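Side-chain contacts in acyl-coenzyme A oxidase (Caenorhabditis elegans, PDB 5K3J), which catalyses the FAD-dependent first step of peroxisomal beta-oxidation, desaturating the CoA thioesters of ascaroside pheromones with a five-carbon omega side chain: residues Q86-D91 and L97-E102; N481-M486 and Y565-V570; L503-S508 and W516-V521. One frame throughout, in Å; residues are numbered along the deposited sequence.

Contact 1: Q86-D91 and L97-E102; sequences QLIDRD and LHLHRE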
loop_
_atom_site.group_PDB
_atom_site.type_symbol
_atom_site.label_atom_id
_atom_site.label_comp_id
_atom_site.label_asym_id
_atom_site.label_seq_id
_atom_site.Cartn_x
_atom_site.Cartn_y
_atom_site.Cartn_z
ATOM N N GLN A 86 -10.760 -5.296 36.575
ATOM C CA GLN A 86 -12.201 -5.104 36.624
ATOM C C GLN A 86 -12.847 -5.689 35.375
ATOM O O GLN A 86 -13.841 -6.415 35.442
ATOM C CB GLN A 86 -12.559 -3.623 36.720
ATOM C CG GLN A 86 -11.972 -2.871 37.887
ATOM C CD GLN A 86 -12.565 -1.480 37.997
ATOM O OE1 GLN A 86 -13.672 -1.223 37.515
ATOM N NE2 GLN A 86 -11.830 -0.573 38.625
ATOM N N LEU A 87 -12.251 -5.366 34.233
ATOM C CA LEU A 87 -12.880 -5.568 32.936
ATOM C C LEU A 87 -12.711 -6.970 32.362
ATOM O O LEU A 87 -13.610 -7.473 31.686
ATOM C CB LEU A 87 -12.333 -4.541 31.942
ATOM C CG LEU A 87 -12.615 -3.075 32.289
ATOM C CD1 LEU A 87 -11.706 -2.124 31.513
ATOM C CD2 LEU A 87 -14.079 -2.740 32.043
ATOM N N ILE A 88 -11.563 -7.601 32.602
ATOM C CA ILE A 88 -11.317 -8.932 32.042
ATOM C C ILE A 88 -10.577 -9.912 32.952
ATOM O O ILE A 88 -10.134 -9.568 34.049
ATOM C CB ILE A 88 -10.479 -8.869 30.743
ATOM C CG1 ILE A 88 -9.066 -8.352 31.044
ATOM C CG2 ILE A 88 -11.167 -8.047 29.661
ATOM C CD1 ILE A 88 -8.092 -8.556 29.904
ATOM N N ASP A 89 -10.446 -11.141 32.456
ATOM C CA ASP A 89 -9.559 -12.146 33.025
ATOM C C ASP A 89 -8.157 -11.895 32.477
ATOM O O ASP A 89 -7.890 -12.161 31.304
ATOM C CB ASP A 89 -10.056 -13.553 32.676
ATOM C CG ASP A 89 -9.142 -14.653 33.185
ATOM O OD1 ASP A 89 -8.320 -14.392 34.089
ATOM O OD2 ASP A 89 -9.262 -15.791 32.681
ATOM N N ARG A 90 -7.279 -11.368 33.328
ATOM C CA ARG A 90 -5.967 -10.878 32.910
ATOM C C ARG A 90 -5.178 -11.860 32.047
ATOM O O ARG A 90 -4.533 -11.465 31.077
ATOM C CB ARG A 90 -5.132 -10.508 34.137
ATOM C CG ARG A 90 -3.736 -10.017 33.792
ATOM C CD ARG A 90 -2.742 -10.319 34.900
ATOM N NE ARG A 90 -2.904 -9.439 36.051
ATOM C CZ ARG A 90 -2.173 -9.525 37.158
ATOM N NH1 ARG A 90 -1.232 -10.458 37.260
ATOM N NH2 ARG A 90 -2.381 -8.684 38.161
ATOM N N ASP A 91 -5.238 -13.138 32.401
ATOM C CA ASP A 91 -4.462 -14.154 31.703
ATOM C C ASP A 91 -5.292 -14.871 30.645
ATOM O O ASP A 91 -4.953 -15.974 30.213
ATOM C CB ASP A 91 -3.878 -15.150 32.704
ATOM C CG ASP A 91 -2.885 -14.498 33.644
ATOM O OD1 ASP A 91 -2.414 -13.385 33.320
ATOM O OD2 ASP A 91 -2.572 -15.091 34.697
ATOM N N LEU A 97 -6.704 -9.218 24.155
ATOM C CA LEU A 97 -6.558 -8.735 22.790
ATOM C C LEU A 97 -7.740 -7.874 22.367
ATOM O O LEU A 97 -7.557 -6.863 21.696
ATOM C CB LEU A 97 -6.390 -9.904 21.820
ATOM C CG LEU A 97 -5.013 -10.572 21.804
ATOM C CD1 LEU A 97 -4.884 -11.514 20.611
ATOM C CD2 LEU A 97 -3.884 -9.539 21.817
ATOM N N HIS A 98 -8.948 -8.271 22.755
ATOM C CA HIS A 98 -10.127 -7.473 22.435
ATOM C C HIS A 98 -10.065 -6.129 23.147
ATOM O O HIS A 98 -10.342 -5.088 22.554
ATOM C CB HIS A 98 -11.417 -8.194 22.822
ATOM C CG HIS A 98 -12.635 -7.330 22.719
ATOM N ND1 HIS A 98 -13.291 -7.101 21.527
ATOM C CD2 HIS A 98 -13.303 -6.617 23.657
ATOM C CE1 HIS A 98 -14.317 -6.297 21.739
ATOM N NE2 HIS A 98 -14.348 -5.988 23.023
ATOM N N LEU A 99 -9.694 -6.163 24.423
ATOM C CA LEU A 99 -9.643 -4.954 25.233
ATOM C C LEU A 99 -8.620 -3.949 24.702
ATOM O O LEU A 99 -8.885 -2.749 24.661
ATOM C CB LEU A 99 -9.327 -5.307 26.687
ATOM C CG LEU A 99 -9.309 -4.123 27.647
ATOM C CD1 LEU A 99 -10.667 -3.461 27.662
ATOM C CD2 LEU A 99 -8.908 -4.560 29.046
ATOM N N HIS A 100 -7.459 -4.442 24.281
ATOM C CA HIS A 100 -6.394 -3.565 23.816
ATOM C C HIS A 100 -6.620 -3.115 22.374
ATOM O O HIS A 100 -6.366 -1.958 22.040
ATOM C CB HIS A 100 -5.038 -4.257 23.958
ATOM C CG HIS A 100 -4.563 -4.360 25.374
ATOM N ND1 HIS A 100 -4.979 -5.357 26.231
ATOM C CD2 HIS A 100 -3.721 -3.579 26.091
ATOM C CE1 HIS A 100 -4.409 -5.190 27.411
ATOM N NE2 HIS A 100 -3.638 -4.118 27.352
ATOM N N ARG A 101 -7.103 -4.020 21.525
ATOM C CA ARG A 101 -7.404 -3.660 20.140
ATOM C C ARG A 101 -8.480 -2.583 20.088
ATOM O O ARG A 101 -8.506 -1.770 19.166
ATOM C CB ARG A 101 -7.862 -4.874 19.328
ATOM C CG ARG A 101 -6.750 -5.798 18.845
ATOM C CD ARG A 101 -7.344 -6.985 18.094
ATOM N NE ARG A 101 -6.346 -7.965 17.678
ATOM C CZ ARG A 101 -6.608 -9.257 17.523
ATOM N NH1 ARG A 101 -7.830 -9.713 17.769
ATOM N NH2 ARG A 101 -5.654 -10.097 17.139
ATOM N N GLU A 102 -9.369 -2.584 21.077
ATOM C CA GLU A 102 -10.434 -1.594 21.124
ATOM C C GLU A 102 -10.008 -0.321 21.833
ATOM O O GLU A 102 -10.049 0.757 21.246
ATOM C CB GLU A 102 -11.680 -2.160 21.806
ATOM C CG GLU A 102 -12.754 -1.103 22.029
ATOM C CD GLU A 102 -14.086 -1.697 22.448
ATOM O OE1 GLU A 102 -14.536 -1.422 23.581
ATOM O OE2 GLU A 102 -14.691 -2.434 21.641
#
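One turn after L99, the leucine that meets L87 and I88 across this contact, the carboxylate oxygen OE2 of E102 is gripped by two hydroxyls, those of T46 and S611. T46 OG1 is also hydrogen-bonded to H98 NE2, so T46 joins two side chains one turn apart on helix 93-103. The contact itself is made by aliphatic groups alone. With CG anti to the backbone N (chi1 -177°), L99 stretches out from its helix and divides its two methyls between neighbouring residues: L99 CD1 lies 4.2 Å from L87 CD1, and L99 CD2 lies 4.2 Å from I88 CD1. The I88 side chain comes in at a slant to that of L99. Its CG1 sits between the backbone N and the carbonyl carbon (chi1 66°), and CD1 at the end of that branch does the touching. I88 is also where the backbone leaves the helical conformation of 84-87, and the turn that follows is pinned by a hydrogen bond between D89 N and E95 OE1. The three side chains thus close the short connection between helices 84-87 and 93-103 in the N-terminal helical region of the acyl-CoA oxidase. All three residues are buried: helix 36-49 receives I88 and L99 on I45, L87 on A48 and L99 on V49, while L80 of helix 66-82 packs against L99.

Contact 2: N481-M486 and Y565-V570; sequences NGYVKM and YELLDV. With ATP (adenosine-5'-triphosphate), chain H.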
loop_
_atom_site.group_PDB
_atom_site.type_symbol
_atom_site.label_atom_id
_atom_site.label_comp_id
_atom_site.label_asym_id
_atom_site.label_seq_id
_atom_site.Cartn_x
_atom_site.Cartn_y
_atom_site.Cartn_z
ATOM N N ASN A 481 -16.178 -29.955 -3.245
ATOM C CA ASN A 481 -15.083 -30.893 -2.989
ATOM C C ASN A 481 -14.200 -31.087 -4.216
ATOM O O ASN A 481 -13.022 -31.419 -4.099
ATOM C CB ASN A 481 -15.623 -32.245 -2.518
ATOM C CG ASN A 481 -16.519 -32.126 -1.300
ATOM O OD1 ASN A 481 -17.395 -31.262 -1.244
ATOM N ND2 ASN A 481 -16.301 -32.992 -0.315
ATOM N N GLY A 482 -14.782 -30.866 -5.390
ATOM C CA GLY A 482 -14.047 -30.924 -6.638
ATOM C C GLY A 482 -13.126 -29.730 -6.819
ATOM O O GLY A 482 -12.110 -29.824 -7.509
ATOM N N TYR A 483 -13.481 -28.603 -6.208
ATOM C CA TYR A 483 -12.611 -27.430 -6.225
ATOM C C TYR A 483 -11.346 -27.690 -5.417
ATOM O O TYR A 483 -10.240 -27.377 -5.855
ATOM C CB TYR A 483 -13.326 -26.203 -5.664
ATOM C CG TYR A 483 -14.272 -25.505 -6.614
ATOM C CD1 TYR A 483 -15.642 -25.719 -6.541
ATOM C CD2 TYR A 483 -13.798 -24.615 -7.570
ATOM C CE1 TYR A 483 -16.513 -25.076 -7.401
ATOM C CE2 TYR A 483 -14.660 -23.968 -8.435
ATOM C CZ TYR A 483 -16.017 -24.203 -8.346
ATOM O OH TYR A 483 -16.884 -23.564 -9.203
ATOM N N VAL A 484 -11.529 -28.244 -4.222
ATOM C CA VAL A 484 -10.420 -28.617 -3.354
ATOM C C VAL A 484 -9.523 -29.607 -4.084
ATOM O O VAL A 484 -8.297 -29.521 -4.019
ATOM C CB VAL A 484 -10.921 -29.230 -2.031
ATOM C CG1 VAL A 484 -9.780 -29.878 -1.263
ATOM C CG2 VAL A 484 -11.608 -28.170 -1.188
ATOM N N LYS A 485 -10.156 -30.534 -4.795
ATOM C CA LYS A 485 -9.448 -31.485 -5.643
ATOM C C LYS A 485 -8.664 -30.767 -6.740
ATOM O O LYS A 485 -7.576 -31.199 -7.122
ATOM C CB LYS A 485 -10.433 -32.480 -6.267
ATOM C CG LYS A 485 -10.259 -33.920 -5.810
ATOM C CD LYS A 485 -10.695 -34.109 -4.366
ATOM C CE LYS A 485 -9.582 -34.725 -3.538
ATOM N NZ LYS A 485 -10.080 -35.380 -2.297
ATOM N N MET A 486 -9.225 -29.674 -7.249
ATOM C CA MET A 486 -8.544 -28.872 -8.257
ATOM C C MET A 486 -7.377 -28.114 -7.634
ATOM O O MET A 486 -6.342 -27.917 -8.273
ATOM C CB MET A 486 -9.515 -27.894 -8.921
ATOM C CG MET A 486 -8.870 -26.968 -9.943
ATOM S SD MET A 486 -8.112 -27.849 -11.321
ATOM C CE MET A 486 -9.533 -28.700 -11.997
ATOM N N TYR A 565 -13.481 -17.161 -6.911
ATOM C CA TYR A 565 -12.615 -16.008 -7.114
ATOM C C TYR A 565 -11.149 -16.423 -7.059
ATOM O O TYR A 565 -10.340 -15.975 -7.870
ATOM C CB TYR A 565 -12.900 -14.925 -6.069
ATOM C CG TYR A 565 -11.990 -13.719 -6.175
ATOM C CD1 TYR A 565 -12.295 -12.666 -7.027
ATOM C CD2 TYR A 565 -10.825 -13.637 -5.423
ATOM C CE1 TYR A 565 -11.464 -11.566 -7.126
ATOM C CE2 TYR A 565 -9.989 -12.544 -5.518
ATOM C CZ TYR A 565 -10.314 -11.511 -6.370
ATOM O OH TYR A 565 -9.487 -10.416 -6.469
ATOM N N GLU A 566 -10.812 -17.279 -6.098
ATOM C CA GLU A 566 -9.431 -17.718 -5.929
ATOM C C GLU A 566 -8.978 -18.563 -7.119
ATOM O O GLU A 566 -7.853 -18.417 -7.596
ATOM C CB GLU A 566 -9.260 -18.507 -4.627
ATOM C CG GLU A 566 -9.711 -17.776 -3.360
ATOM C CD GLU A 566 -8.972 -16.470 -3.112
ATOM O OE1 GLU A 566 -7.822 -16.326 -3.576
ATOM O OE2 GLU A 566 -9.547 -15.584 -2.444
ATOM N N LEU A 567 -9.861 -19.434 -7.597
ATOM C CA LEU A 567 -9.549 -20.330 -8.711
ATOM C C LEU A 567 -9.241 -19.565 -9.994
ATOM O O LEU A 567 -8.415 -19.989 -10.806
ATOM C CB LEU A 567 -10.709 -21.297 -8.955
ATOM C CG LEU A 567 -10.430 -22.427 -9.947
ATOM C CD1 LEU A 567 -9.459 -23.429 -9.341
ATOM C CD2 LEU A 567 -11.717 -23.113 -10.386
ATOM N N LEU A 568 -9.916 -18.437 -10.168
ATOM C CA LEU A 568 -9.739 -17.605 -11.349
ATOM C C LEU A 568 -8.440 -16.812 -11.262
ATOM O O LEU A 568 -7.782 -16.558 -12.273
ATOM C CB LEU A 568 -10.933 -16.663 -11.510
ATOM C CG LEU A 568 -10.971 -15.740 -12.727
ATOM C CD1 LEU A 568 -10.609 -16.503 -13.989
ATOM C CD2 LEU A 568 -12.348 -15.110 -12.856
ATOM N N ASP A 569 -8.069 -16.436 -10.040
ATOM C CA ASP A 569 -6.841 -15.688 -9.803
ATOM C C ASP A 569 -5.616 -16.548 -10.107
ATOM O O ASP A 569 -4.524 -16.029 -10.332
ATOM C CB ASP A 569 -6.792 -15.186 -8.357
ATOM C CG ASP A 569 -5.660 -14.205 -8.116
ATOM O OD1 ASP A 569 -5.473 -13.300 -8.957
ATOM O OD2 ASP A 569 -4.958 -14.341 -7.091
ATOM N N VAL A 570 -5.812 -17.864 -10.114
ATOM C CA VAL A 570 -4.727 -18.811 -10.347
ATOM C C VAL A 570 -5.012 -19.717 -11.542
ATOM O O VAL A 570 -4.462 -20.816 -11.639
ATOM C CB VAL A 570 -4.478 -19.696 -9.108
ATOM C CG1 VAL A 570 -4.059 -18.843 -7.922
ATOM C CG2 VAL A 570 -5.722 -20.508 -8.776
HETATM P PG ATP H . -6.762 -9.528 -14.433
HETATM O O1G ATP H . -6.186 -10.871 -14.809
HETATM O O2G ATP H . -8.176 -9.307 -14.918
HETATM O O3G ATP H . -5.836 -8.352 -14.646
HETATM P PB ATP H . -7.784 -10.808 -12.171
HETATM O O1B ATP H . -6.988 -11.340 -11.003
HETATM O O2B ATP H . -8.223 -11.751 -13.265
HETATM O O3B ATP H . -6.953 -9.604 -12.839
HETATM P PA ATP H . -9.333 -8.513 -11.455
HETATM O O1A ATP H . -8.736 -7.771 -12.623
HETATM O O2A ATP H . -10.784 -8.272 -11.120
HETATM O O3A ATP H . -9.100 -10.106 -11.554
HETATM O "O5'" ATP H . -8.470 -8.141 -10.149
HETATM C "C5'" ATP H . -9.012 -8.379 -8.853
HETATM C "C4'" ATP H . -8.819 -7.137 -8.000
HETATM O "O4'" ATP H . -7.871 -6.260 -8.613
HETATM C "C3'" ATP H . -10.127 -6.375 -7.880
HETATM O "O3'" ATP H . -10.411 -6.122 -6.502
HETATM C "C2'" ATP H . -9.889 -5.053 -8.574
HETATM O "O2'" ATP H . -10.482 -3.989 -7.830
HETATM C "C1'" ATP H . -8.376 -4.923 -8.586
HETATM N N9 ATP H . -7.883 -4.104 -9.728
HETATM C C8 ATP H . -7.529 -4.542 -10.953
HETATM N N7 ATP H . -7.116 -3.512 -11.738
HETATM C C5 ATP H . -7.201 -2.385 -11.008
HETATM C C6 ATP H . -6.918 -0.946 -11.229
HETATM N N6 ATP H . -6.452 -0.490 -12.417
HETATM N N1 ATP H . -7.140 -0.098 -10.202
HETATM C C2 ATP H . -7.603 -0.534 -9.016
HETATM N N3 ATP H . -7.880 -1.823 -8.746
HETATM C C4 ATP H . -7.702 -2.782 -9.685
#
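Helices 481-507 and 549-569 come together where the CA atoms of Y483 and L567 lie 8.1 Å apart, and no hydrogen bond links the two segments. L567 fills the gap between them. Its CG is anti to the backbone N (chi1 -171°), and the forked end reaches two residues one turn apart on the partner helix. One branch goes to the tyrosine: L567 CD2 sits near the plane of the Y483 ring, at its edge, 3.6 Å from Y483 CE2, so the methyl meets the rim of the ring and does not lie over a face. The other branch, L567 CD1, comes 3.6 Å from M486 CG. The methionine bends at both chi2 and chi3, which leaves its CG methylene as the part that touches, and both partners run at about a right angle to the leucine. V586 of helix 581-597 packs against Y483 and L567 alike, while F577 and M578 cover M486. This is core packing of the all-helical C-terminal part of the acyl-CoA oxidase, on the far side of helix 549-569 from a nucleotide site at the dimer interface. Away from L567, that helix presents Y565 and D569 to a bound ATP that the two subunits share. Y565 OH lies 3.2 Å from ATP C5', which sits at the ring edge near its plane. D569 OD1 lies 3.2 Å from ATP O1B, on the beta-phosphate, two acidic oxygens that would probably repel unless a cation or proton lies between them; D569 OD2 forms a salt bridge with R532. E566 makes salt bridges to two arginines, OE1 with the same R532 and OE2 with R348; OE2 also lies in the plane of the Y565 ring, at its edge.

Contact 3: L503-S508 and W516-V521; sequences LKLMES and WNKSAV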
loop_
_atom_site.group_PDB
_atom_site.type_symbol
_atom_site.label_atom_id
_atom_site.label_comp_id
_atom_site.label_asym_id
_atom_site.label_seq_id
_atom_site.Cartn_x
_atom_site.Cartn_y
_atom_site.Cartn_z
ATOM N N LEU A 503 16.185 -29.877 -8.862
ATOM C CA LEU A 503 16.935 -31.130 -8.953
ATOM C C LEU A 503 17.791 -31.203 -10.218
ATOM O O LEU A 503 18.963 -31.577 -10.160
ATOM C CB LEU A 503 15.986 -32.331 -8.904
ATOM C CG LEU A 503 15.334 -32.626 -7.550
ATOM C CD1 LEU A 503 14.468 -33.879 -7.616
ATOM C CD2 LEU A 503 16.390 -32.747 -6.456
ATOM N N LYS A 504 17.197 -30.849 -11.355
ATOM C CA LYS A 504 17.896 -30.876 -12.640
ATOM C C LYS A 504 19.139 -29.993 -12.637
ATOM O O LYS A 504 20.146 -30.316 -13.268
ATOM C CB LYS A 504 16.957 -30.437 -13.768
ATOM C CG LYS A 504 16.480 -31.564 -14.670
ATOM C CD LYS A 504 15.647 -31.018 -15.819
ATOM C CE LYS A 504 15.516 -32.034 -16.944
ATOM N NZ LYS A 504 14.971 -33.338 -16.473
ATOM N N LEU A 505 19.058 -28.877 -11.920
ATOM C CA LEU A 505 20.171 -27.942 -11.825
ATOM C C LEU A 505 21.312 -28.514 -10.987
ATOM O O LEU A 505 22.437 -28.029 -11.053
ATOM C CB LEU A 505 19.697 -26.607 -11.242
ATOM C CG LEU A 505 18.835 -25.744 -12.169
ATOM C CD1 LEU A 505 17.925 -24.829 -11.368
ATOM C CD2 LEU A 505 19.710 -24.931 -13.118
ATOM N N MET A 506 21.025 -29.546 -10.202
ATOM C CA MET A 506 22.071 -30.209 -9.427
ATOM C C MET A 506 22.637 -31.388 -10.211
ATOM O O MET A 506 23.794 -31.770 -10.031
ATOM C CB MET A 506 21.539 -30.669 -8.070
ATOM C CG MET A 506 20.970 -29.540 -7.227
ATOM S SD MET A 506 20.638 -30.038 -5.528
ATOM C CE MET A 506 22.300 -30.303 -4.923
ATOM N N GLU A 507 21.815 -31.955 -11.087
ATOM C CA GLU A 507 22.288 -32.947 -12.040
ATOM C C GLU A 507 23.042 -32.222 -13.154
ATOM O O GLU A 507 23.738 -32.837 -13.961
ATOM C CB GLU A 507 21.119 -33.770 -12.585
ATOM C CG GLU A 507 20.479 -34.663 -11.527
ATOM C CD GLU A 507 19.025 -34.983 -11.819
ATOM O OE1 GLU A 507 18.636 -34.959 -13.005
ATOM O OE2 GLU A 507 18.269 -35.249 -10.860
ATOM N N SER A 508 22.895 -30.899 -13.178
ATOM C CA SER A 508 23.736 -30.043 -14.004
ATOM C C SER A 508 25.060 -29.811 -13.285
ATOM O O SER A 508 26.037 -29.364 -13.879
ATOM C CB SER A 508 23.048 -28.707 -14.300
ATOM O OG SER A 508 21.894 -28.884 -15.104
ATOM N N TRP A 516 19.419 -23.796 -5.813
ATOM C CA TRP A 516 18.264 -23.316 -5.064
ATOM C C TRP A 516 17.883 -21.904 -5.498
ATOM O O TRP A 516 16.706 -21.591 -5.679
ATOM C CB TRP A 516 18.545 -23.336 -3.559
ATOM C CG TRP A 516 17.396 -22.838 -2.753
ATOM C CD1 TRP A 516 17.251 -21.595 -2.209
ATOM C CD2 TRP A 516 16.212 -23.565 -2.413
ATOM N NE1 TRP A 516 16.053 -21.505 -1.545
ATOM C CE2 TRP A 516 15.397 -22.701 -1.656
ATOM C CE3 TRP A 516 15.765 -24.863 -2.671
ATOM C CZ2 TRP A 516 14.162 -23.092 -1.155
ATOM C CZ3 TRP A 516 14.540 -25.250 -2.171
ATOM C CH2 TRP A 516 13.750 -24.366 -1.426
ATOM N N ASN A 517 18.896 -21.061 -5.663
ATOM C CA ASN A 517 18.704 -19.656 -5.997
ATOM C C ASN A 517 18.039 -19.469 -7.359
ATOM O O ASN A 517 17.132 -18.650 -7.508
ATOM C CB ASN A 517 20.050 -18.930 -5.964
ATOM C CG ASN A 517 19.915 -17.425 -6.111
ATOM O OD1 ASN A 517 18.811 -16.885 -6.137
ATOM N ND2 ASN A 517 21.049 -16.739 -6.195
ATOM N N LYS A 518 18.487 -20.239 -8.345
ATOM C CA LYS A 518 17.985 -20.106 -9.709
ATOM C C LYS A 518 16.555 -20.611 -9.868
ATOM O O LYS A 518 15.878 -20.276 -10.837
ATOM C CB LYS A 518 18.908 -20.844 -10.677
ATOM C CG LYS A 518 20.211 -20.120 -10.940
ATOM C CD LYS A 518 21.016 -20.820 -12.016
ATOM C CE LYS A 518 22.102 -19.914 -12.567
ATOM N NZ LYS A 518 22.852 -20.557 -13.681
ATOM N N SER A 519 16.094 -21.411 -8.914
ATOM C CA SER A 519 14.733 -21.932 -8.964
ATOM C C SER A 519 13.839 -21.252 -7.933
ATOM O O SER A 519 12.704 -21.669 -7.721
ATOM C CB SER A 519 14.732 -23.443 -8.733
ATOM O OG SER A 519 15.261 -23.754 -7.459
ATOM N N ALA A 520 14.358 -20.196 -7.310
ATOM C CA ALA A 520 13.730 -19.591 -6.135
ATOM C C ALA A 520 12.323 -19.052 -6.391
ATOM O O ALA A 520 11.481 -19.068 -5.493
ATOM C CB ALA A 520 14.618 -18.480 -5.585
ATOM N N VAL A 521 12.062 -18.576 -7.605
ATOM C CA VAL A 521 10.752 -18.011 -7.920
ATOM C C VAL A 521 9.695 -19.103 -8.079
ATOM O O VAL A 521 8.593 -18.983 -7.544
ATOM C CB VAL A 521 10.790 -17.155 -9.198
ATOM C CG1 VAL A 521 9.408 -16.591 -9.494
ATOM C CG2 VAL A 521 11.788 -16.024 -9.042
#
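Two residues before K518, whose CB meets L505 across the contact, the indole of W516 is engaged on the other side of its helix: it makes a cation-pi interaction with R444 and an edge-to-face contact with the ring of F502, and it packs on helix 435-450 through L440, A443 and V447. The contact itself rests on one methyl. With CG anti to the carbonyl carbon (chi1 -72°), L505 CD1 lies 4.2 Å from K518 CB and 4.4 Å from S519 CB, so the leucine tip lodges against the first carbons of two successive residues. K518 continues from there as an extended chain, at about a right angle to the leucine, and its amine forms a long, weak ion pair with E510. S519 OG is hydrogen-bonded back to the carbonyl of A515, and A515 also packs against L505. Near the end of the first helix, S508 OG donates to K504 O over 2.9 Å, with the donor tilted 33° from the carbonyl plane. S519 occupies the N-cap position of helix 520-543 without a capping bond from its side chain. Instead, Q336 of the second subunit spans the break, its side-chain amide bonded to both K518 O and V521 N. Helices 481-507 and 520-543 thus form an antiparallel hairpin at the dimer interface, with the short helix 512-518 in the connection and a break at S519.

How the contacts relate
From the N terminus, contact 1 comes first and closes a short turn in the N-terminal helical region before either of the others begins. Contact 2 opens at the start of helix 481-507 and is completed only at helix 549-569, closing a long, mostly helical excursion. Within that excursion lies contact 3, a local closure between the far end of the same helix 481-507 and the junction of helices 512-518 and 520-543. Contacts 2 and 3 therefore hold helix 481-507 near its two ends, their centres about 29 Å apart. Contact 1 lies across the centre of the chain from both, about 39 and 50 Å away between centres.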